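Local coordinates for alpha-L-rhamnosidase (PDB 4XHC), which probably hydrolyses terminal alpha-L-rhamnose from glycosides as a GH78 family enzyme, and holds rhamnose in its pocket, at residues Ala286-Phe289 with Ile295-Asp298. Sequence-based numbering, arbitrary orientation.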
loop_
_atom_site.group_PDB
_atom_site.type_symbol
_atom_site.label_atom_id
_atom_site.label_comp_id
_atom_site.label_asym_id
_atom_site.label_seq_id
_atom_site.Cartn_x
_atom_site.Cartn_y
_atom_site.Cartn_z
ATOM N N ALA A 286 23.355 -23.267 2.549
ATOM C CA ALA A 286 24.113 -22.039 2.406
ATOM C C ALA A 286 23.519 -20.941 3.283
ATOM O O ALA A 286 24.252 -20.076 3.777
ATOM C CB ALA A 286 24.137 -21.600 0.955
ATOM N N ASN A 287 22.197 -20.983 3.470
ATOM C CA ASN A 287 21.480 -19.996 4.285
ATOM C C ASN A 287 20.228 -20.564 4.958
ATOM O O ASN A 287 19.683 -21.588 4.521
ATOM C CB ASN A 287 21.091 -18.800 3.424
ATOM C CG ASN A 287 20.160 -19.180 2.298
ATOM O OD1 ASN A 287 18.957 -19.114 2.442
ATOM N ND2 ASN A 287 20.716 -19.598 1.178
ATOM N N VAL A 288 19.768 -19.876 6.003
ATOM C CA VAL A 288 18.643 -20.336 6.807
ATOM C C VAL A 288 17.589 -19.235 6.970
ATOM O O VAL A 288 17.919 -18.078 7.238
ATOM C CB VAL A 288 19.132 -20.792 8.191
ATOM C CG1 VAL A 288 17.978 -21.247 9.062
ATOM C CG2 VAL A 288 20.118 -21.928 8.046
ATOM N N PHE A 289 16.322 -19.603 6.803
ATOM C CA PHE A 289 15.207 -18.717 7.116
ATOM C C PHE A 289 14.774 -18.956 8.559
ATOM O O PHE A 289 14.951 -20.055 9.086
ATOM C CB PHE A 289 14.025 -18.988 6.176
ATOM C CG PHE A 289 14.344 -18.783 4.720
ATOM C CD1 PHE A 289 14.135 -17.556 4.120
ATOM C CD2 PHE A 289 14.864 -19.817 3.956
ATOM C CE1 PHE A 289 14.441 -17.363 2.785
ATOM C CE2 PHE A 289 15.174 -19.630 2.624
ATOM C CZ PHE A 289 14.963 -18.402 2.034
ATOM N N ILE A 295 13.436 -22.703 8.537
ATOM C CA ILE A 295 13.549 -23.498 7.315
ATOM C C ILE A 295 14.895 -23.204 6.678
ATOM O O ILE A 295 15.231 -22.048 6.429
ATOM C CB ILE A 295 12.452 -23.199 6.264
ATOM C CG1 ILE A 295 11.047 -23.214 6.884
ATOM C CG2 ILE A 295 12.509 -24.212 5.124
ATOM C CD1 ILE A 295 10.377 -21.851 6.935
ATOM N N ALA A 296 15.643 -24.256 6.376
ATOM C CA ALA A 296 16.941 -24.133 5.752
ATOM C C ALA A 296 16.720 -24.170 4.253
ATOM O O ALA A 296 15.854 -24.897 3.750
ATOM C CB ALA A 296 17.843 -25.271 6.188
ATOM N N ASP A 297 17.494 -23.377 3.533
ATOM C CA ASP A 297 17.254 -23.204 2.114
ATOM C C ASP A 297 17.639 -24.468 1.370
ATOM O O ASP A 297 18.403 -25.283 1.884
ATOM C CB ASP A 297 18.041 -21.994 1.599
ATOM C CG ASP A 297 17.512 -21.455 0.269
ATOM O OD1 ASP A 297 16.318 -21.649 -0.060
ATOM O OD2 ASP A 297 18.313 -20.828 -0.453
ATOM N N ASP A 298 17.101 -24.632 0.164
ATOM C CA ASP A 298 17.531 -25.702 -0.741
ATOM C C ASP A 298 18.692 -25.261 -1.662
ATOM O O ASP A 298 18.773 -25.683 -2.807
ATOM C CB ASP A 298 16.343 -26.229 -1.556
ATOM C CG ASP A 298 15.717 -25.170 -2.451
ATOM O OD1 ASP A 298 16.284 -24.067 -2.612
ATOM O OD2 ASP A 298 14.642 -25.452 -3.010
#
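Asn-287 and Asp-297 meet side chain to side chain beside the backbone ladder of an antiparallel beta hairpin. Asn-287 ND2 donates to Asp-297 OD2 (3.2 Å), nearly in its own amide plane but on the anti side of the carboxylate, the two flat groups turned 50° apart. With CG anti to its own N (chi1 -161°), Asp-297 reaches both neighbours, OD2 going to the amide and OD1 to the ring of Phe-289. That ring turns its edge to the carboxylate, planes 84° apart, with CE2 3.5 Å from Asp-297 OD1. In the backbone, Asp-297 N bonds Asn-287 O at 3.0 Å; Phe-289 and Ile-295 form a hydrogen-bonded pair, Phe-289 N to Ile-295 O 2.7 Å and, less well aligned, Ile-295 N to Phe-289 O 3.1 Å. Val-288 and Ala-296 form the non-hydrogen-bonded pair, their side chains on the opposite face. Further out, Arg-244 NE binds Asn-287 OD1 and Thr-299 OG1 binds Asp-297 OD2, while Pro-117 of the second subunit packs on Asp-297 and its Pro-118 on Phe-289. Engaged at both amide atoms, the Asn-287 side chain lies about 7 Å from the bound rhamnose and touches Trp-246 of its pocket, consistent with a second-shell role.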